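Local structure of putative enoyl-CoA hydratase (Streptomyces avermitilis, 3GKB) at residues Met147-Gly152 with Asp238-Thr243; Ile110-Gly115 with Asp196-Tyr201. The protein belongs to the crotonase superfamily and is probably an enoyl-CoA hydratase-like enzyme acting on acyl-CoA thioesters, though its reaction and substrate are not established. One frame throughout, in Å; residues are numbered along the deposited sequence.

Interaction 1: residues Met147-Gly152 with Asp238-Thr243; sequences MGIIPG and DAWAAT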
loop_
_atom_site.group_PDB
_atom_site.type_symbol
_atom_site.label_atom_id
_atom_site.label_comp_id
_atom_site.label_asym_id
_atom_site.label_seq_id
_atom_site.Cartn_x
_atom_site.Cartn_y
_atom_site.Cartn_z
ATOM N N MET B 147 5.913 -7.276 25.883
ATOM C CA MET B 147 5.211 -7.353 27.168
ATOM C C MET B 147 4.356 -8.625 27.250
ATOM O O MET B 147 3.589 -8.808 28.180
ATOM C CB MET B 147 4.422 -6.062 27.385
ATOM C CG MET B 147 5.303 -4.748 27.502
ATOM S SD MET B 147 4.177 -3.319 27.851
ATOM C CE MET B 147 5.443 -2.009 27.931
ATOM N N GLY B 148 4.516 -9.521 26.266
ATOM C CA GLY B 148 3.832 -10.801 26.236
ATOM C C GLY B 148 2.402 -10.739 25.767
ATOM O O GLY B 148 1.629 -11.667 26.005
ATOM N N ILE B 149 2.056 -9.642 25.084
ATOM C CA ILE B 149 0.705 -9.431 24.567
ATOM C C ILE B 149 0.796 -9.041 23.088
ATOM O O ILE B 149 1.839 -9.266 22.442
ATOM C CB ILE B 149 -0.095 -8.438 25.462
ATOM C CG1 ILE B 149 0.537 -7.036 25.473
ATOM C CG2 ILE B 149 -0.165 -8.984 26.912
ATOM C CD1 ILE B 149 -0.367 -5.933 26.083
ATOM N N ILE B 150 -0.308 -8.595 22.508
ATOM C CA ILE B 150 -0.295 -7.999 21.182
ATOM C C ILE B 150 -1.014 -6.648 21.294
ATOM O O ILE B 150 -1.610 -6.353 22.322
ATOM C CB ILE B 150 -0.947 -8.918 20.096
ATOM C CG1 ILE B 150 -2.405 -9.324 20.459
ATOM C CG2 ILE B 150 -0.112 -10.178 19.872
ATOM C CD1 ILE B 150 -3.293 -9.519 19.264
ATOM N N PRO B 151 -0.954 -5.822 20.249
ATOM C CA PRO B 151 -1.760 -4.603 20.330
ATOM C C PRO B 151 -3.238 -4.920 20.491
ATOM O O PRO B 151 -3.764 -5.760 19.788
ATOM C CB PRO B 151 -1.471 -3.911 18.997
ATOM C CG PRO B 151 -0.157 -4.445 18.570
ATOM C CD PRO B 151 -0.083 -5.837 19.064
ATOM N N GLY B 152 -3.875 -4.302 21.475
ATOM C CA GLY B 152 -5.270 -4.484 21.753
ATOM C C GLY B 152 -6.095 -3.222 21.642
ATOM O O GLY B 152 -7.271 -3.220 22.015
ATOM N N ASP B 238 -10.160 -10.633 20.748
ATOM C CA ASP B 238 -10.182 -12.027 21.200
ATOM C C ASP B 238 -8.750 -12.552 21.366
ATOM O O ASP B 238 -8.423 -13.256 22.338
ATOM C CB ASP B 238 -10.942 -12.908 20.202
ATOM C CG ASP B 238 -12.437 -12.659 20.226
ATOM O OD1 ASP B 238 -12.938 -12.098 21.224
ATOM O OD2 ASP B 238 -13.119 -13.002 19.242
ATOM N N ALA B 239 -7.907 -12.236 20.391
ATOM C CA ALA B 239 -6.520 -12.685 20.413
ATOM C C ALA B 239 -5.765 -12.026 21.561
ATOM O O ALA B 239 -5.006 -12.688 22.264
ATOM C CB ALA B 239 -5.836 -12.386 19.058
ATOM N N TRP B 240 -6.004 -10.727 21.761
ATOM C CA TRP B 240 -5.348 -9.953 22.800
ATOM C C TRP B 240 -5.780 -10.423 24.190
ATOM O O TRP B 240 -4.938 -10.670 25.056
ATOM C CB TRP B 240 -5.683 -8.485 22.599
ATOM C CG TRP B 240 -5.387 -7.528 23.722
ATOM C CD1 TRP B 240 -4.180 -6.922 24.029
ATOM C CD2 TRP B 240 -6.337 -7.011 24.638
ATOM N NE1 TRP B 240 -4.347 -6.049 25.071
ATOM C CE2 TRP B 240 -5.664 -6.081 25.462
ATOM C CE3 TRP B 240 -7.715 -7.211 24.820
ATOM C CZ2 TRP B 240 -6.309 -5.395 26.481
ATOM C CZ3 TRP B 240 -8.362 -6.518 25.832
ATOM C CH2 TRP B 240 -7.659 -5.634 26.658
ATOM N N ALA B 241 -7.082 -10.600 24.372
ATOM C CA ALA B 241 -7.612 -11.118 25.650
ATOM C C ALA B 241 -6.969 -12.439 26.030
ATOM O O ALA B 241 -6.619 -12.635 27.188
ATOM C CB ALA B 241 -9.137 -11.284 25.603
ATOM N N ALA B 242 -6.764 -13.311 25.044
ATOM C CA ALA B 242 -6.206 -14.627 25.286
ATOM C C ALA B 242 -4.765 -14.569 25.808
ATOM O O ALA B 242 -4.377 -15.442 26.585
ATOM C CB ALA B 242 -6.283 -15.520 24.012
ATOM N N THR B 243 -3.972 -13.567 25.395
ATOM C CA THR B 243 -2.586 -13.443 25.858
ATOM C C THR B 243 -2.490 -13.159 27.368
ATOM O O THR B 243 -1.495 -13.519 27.994
ATOM C CB THR B 243 -1.766 -12.379 25.036
ATOM O OG1 THR B 243 -2.264 -11.056 25.278
ATOM C CG2 THR B 243 -1.822 -12.695 23.546
HETATM O O HOH W 1 1.311 -13.548 27.965
#
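W240 reaches from its helix into the bend of the loop at I150 and G152, and its side chain shows how an indole is seated by backbone as much as by side chains. Its CB lies 4.0 Å from I150 CG1. With CG anti to the backbone N (chi1 166°), the indole is put under G152, whose CA settles over one face, 3.6 Å from the centroid of the five-membered ring and 15° off its normal, a CH-pi contact. That CA is nearest CD1 and CG, offset toward the rim. CD1 also meets the carbonyl oxygen I150 O at 3.1 Å, close to the ring plane. Further out, NE1 has I149 CD1 4.1 Å away, an oblique approach, and F244 meets the indole edge-to-face. In this crotonase-family subunit the loop links strand 139-141 to helix 155-163, and the indole comes from helix 230-243; A219 of a second subunit packs on both I150 and T243, so the contact itself forms part of a subunit interface. One turn on, T243 OG1 donates a hydrogen bond to W240 O at 2.7 Å, meeting a lone pair in the carbonyl plane, while I149 CG2 lies against the same hydroxyl. A water donates to both G148 O and T243 O, bridging the two backbones. The buried I150 N finds no hydrogen-bond partner, and I150 CD1 ends on A239 CB at 3.8 Å.

Interaction 2: residues Ile110-Gly115 with Asp196-Tyr201; sequences IVKLAG and DELDEY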
loop_
_atom_site.group_PDB
_atom_site.type_symbol
_atom_site.label_atom_id
_atom_site.label_comp_id
_atom_site.label_asym_id
_atom_site.label_seq_id
_atom_site.Cartn_x
_atom_site.Cartn_y
_atom_site.Cartn_z
ATOM N N ILE B 110 -5.187 15.674 12.668
ATOM C CA ILE B 110 -3.803 15.699 12.216
ATOM C C ILE B 110 -2.900 15.434 13.418
ATOM O O ILE B 110 -3.058 16.081 14.444
ATOM C CB ILE B 110 -3.436 17.088 11.607
ATOM C CG1 ILE B 110 -4.306 17.399 10.392
ATOM C CG2 ILE B 110 -1.940 17.129 11.203
ATOM C CD1 ILE B 110 -4.173 18.874 9.882
ATOM N N VAL B 111 -1.970 14.491 13.301
ATOM C CA VAL B 111 -0.967 14.269 14.368
ATOM C C VAL B 111 0.371 14.843 13.907
ATOM O O VAL B 111 0.810 14.597 12.778
ATOM C CB VAL B 111 -0.796 12.764 14.716
ATOM C CG1 VAL B 111 0.490 12.523 15.555
ATOM C CG2 VAL B 111 -2.059 12.206 15.458
ATOM N N LYS B 112 0.974 15.648 14.769
ATOM C CA LYS B 112 2.335 16.135 14.605
ATOM C C LYS B 112 3.248 15.340 15.541
ATOM O O LYS B 112 3.219 15.558 16.772
ATOM C CB LYS B 112 2.410 17.613 14.950
ATOM C CG LYS B 112 3.815 18.178 14.850
ATOM C CD LYS B 112 3.812 19.707 14.927
ATOM C CE LYS B 112 3.471 20.210 16.297
ATOM N NZ LYS B 112 3.612 21.709 16.419
ATOM N N LEU B 113 4.055 14.454 14.961
ATOM C CA LEU B 113 4.881 13.511 15.711
ATOM C C LEU B 113 6.348 13.911 15.640
ATOM O O LEU B 113 7.004 13.736 14.612
ATOM C CB LEU B 113 4.697 12.083 15.174
ATOM C CG LEU B 113 5.516 10.988 15.888
ATOM C CD1 LEU B 113 4.997 10.831 17.347
ATOM C CD2 LEU B 113 5.485 9.667 15.153
ATOM N N ALA B 114 6.859 14.398 16.766
ATOM C CA ALA B 114 8.247 14.800 16.864
ATOM C C ALA B 114 9.093 13.779 17.601
ATOM O O ALA B 114 10.272 13.620 17.256
ATOM C CB ALA B 114 8.366 16.185 17.517
ATOM N N GLY B 115 8.502 13.043 18.534
ATOM C CA GLY B 115 9.225 12.098 19.357
ATOM C C GLY B 115 8.719 10.667 19.210
ATOM O O GLY B 115 8.241 10.260 18.132
ATOM N N ASP B 196 13.188 20.544 11.869
ATOM C CA ASP B 196 13.145 22.009 11.958
ATOM C C ASP B 196 12.078 22.659 11.070
ATOM O O ASP B 196 11.838 23.876 11.206
ATOM C CB ASP B 196 14.505 22.608 11.618
ATOM C CG ASP B 196 15.544 22.345 12.679
ATOM O OD1 ASP B 196 15.200 22.172 13.866
ATOM O OD2 ASP B 196 16.739 22.311 12.317
ATOM N N GLU B 197 11.460 21.878 10.175
ATOM C CA GLU B 197 10.373 22.356 9.299
ATOM C C GLU B 197 8.983 21.839 9.693
ATOM O O GLU B 197 7.973 22.312 9.184
ATOM C CB GLU B 197 10.637 21.943 7.854
ATOM C CG GLU B 197 11.862 22.634 7.238
ATOM C CD GLU B 197 12.320 22.008 5.923
ATOM O OE1 GLU B 197 11.552 21.286 5.283
ATOM O OE2 GLU B 197 13.489 22.228 5.542
ATOM N N LEU B 198 8.935 20.868 10.591
ATOM C CA LEU B 198 7.695 20.166 10.868
ATOM C C LEU B 198 6.587 21.048 11.447
ATOM O O LEU B 198 5.424 20.918 11.060
ATOM C CB LEU B 198 7.978 18.994 11.809
ATOM C CG LEU B 198 6.755 18.169 12.197
ATOM C CD1 LEU B 198 6.155 17.524 10.974
ATOM C CD2 LEU B 198 7.115 17.173 13.327
ATOM N N ASP B 199 6.948 21.933 12.373
ATOM C CA ASP B 199 5.967 22.778 13.061
ATOM C C ASP B 199 5.273 23.726 12.071
ATOM O O ASP B 199 4.032 23.855 12.077
ATOM C CB ASP B 199 6.628 23.587 14.173
ATOM C CG ASP B 199 7.134 22.729 15.309
ATOM O OD1 ASP B 199 6.368 21.824 15.756
ATOM O OD2 ASP B 199 8.302 22.982 15.745
ATOM N N GLU B 200 6.057 24.393 11.237
ATOM C CA GLU B 200 5.489 25.279 10.222
ATOM C C GLU B 200 4.693 24.502 9.139
ATOM O O GLU B 200 3.644 24.957 8.689
ATOM C CB GLU B 200 6.574 26.201 9.598
ATOM C CG GLU B 200 7.078 27.284 10.572
ATOM C CD GLU B 200 7.784 28.449 9.849
ATOM O OE1 GLU B 200 8.325 28.212 8.749
ATOM O OE2 GLU B 200 7.754 29.592 10.370
ATOM N N TYR B 201 5.165 23.325 8.754
ATOM C CA TYR B 201 4.476 22.502 7.767
ATOM C C TYR B 201 3.063 22.077 8.233
ATOM O O TYR B 201 2.074 22.235 7.504
ATOM C CB TYR B 201 5.300 21.242 7.504
ATOM C CG TYR B 201 4.797 20.437 6.358
ATOM C CD1 TYR B 201 5.405 20.529 5.100
ATOM C CD2 TYR B 201 3.714 19.577 6.502
ATOM C CE1 TYR B 201 4.944 19.778 4.033
ATOM C CE2 TYR B 201 3.247 18.843 5.436
ATOM C CZ TYR B 201 3.871 18.943 4.210
ATOM O OH TYR B 201 3.413 18.209 3.134
HETATM O O HOH W 2 2.570 23.415 14.392
#
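K112 and D199 meet nearly at right angles, the lysine reaching across from its strand and the aspartate coming in from the helix. NZ of K112 donates to OD1 of D199 at 2.8 Å in a salt bridge, approaching the carboxylate from its anti side and 30° out of its plane. The aliphatic part of the lysine is used as well: it leaves the strand with CG anti to the backbone N, and a bend at chi3 (71°) swings the ammonium group round to the carboxylate, with CD and CE of K112 both 3.4 Å from D199 OD1. A water accepts from K112 NZ and donates to D199 O, so the ammonium group is held directly to the carboxylate and, through the water, to the backbone carbonyl of D199. The pair illustrates how a helix is laid against the main mixed sheet of the crotonase fold: strand 108-113 is flanked by strands 55-60 and 130-134, and the axes of strand segment 110-113 and helix segment 196-201 come within 9.4 Å and run nearly antiparallel (160°). Between strand and helix, L198 slants across the lysine chain, its CD2 3.8 Å from K112 CG. The same methyl lies 3.7 Å from L113 O, the backbone of a residue whose own side chain turns away from the helix, and A114 CB makes a looser touch, 4.5 Å from L198 CD2. V202, further along the helix, packs on K112, and F132 of the neighbouring strand packs on L198.

How the interactions relate
After three strands and three helices the chain reaches strand 108-113, whose end supplies the first half of interaction 2, and then passes through the loop 147-152 of interaction 1. After several more helices and strands, helix 195-210 returns to strand 108-113, closing a loop with 80 residues between its segments. Only later does helix 230-243 come back to the loop at 147-152, with 85 residues between. The two closures therefore cross, since each begins or ends within the other. Interaction 2 ties a helix to the main sheet, whereas interaction 1 joins a loop to a late helix. Their centres lie 31 Å apart, on opposite sides of the chain's centre.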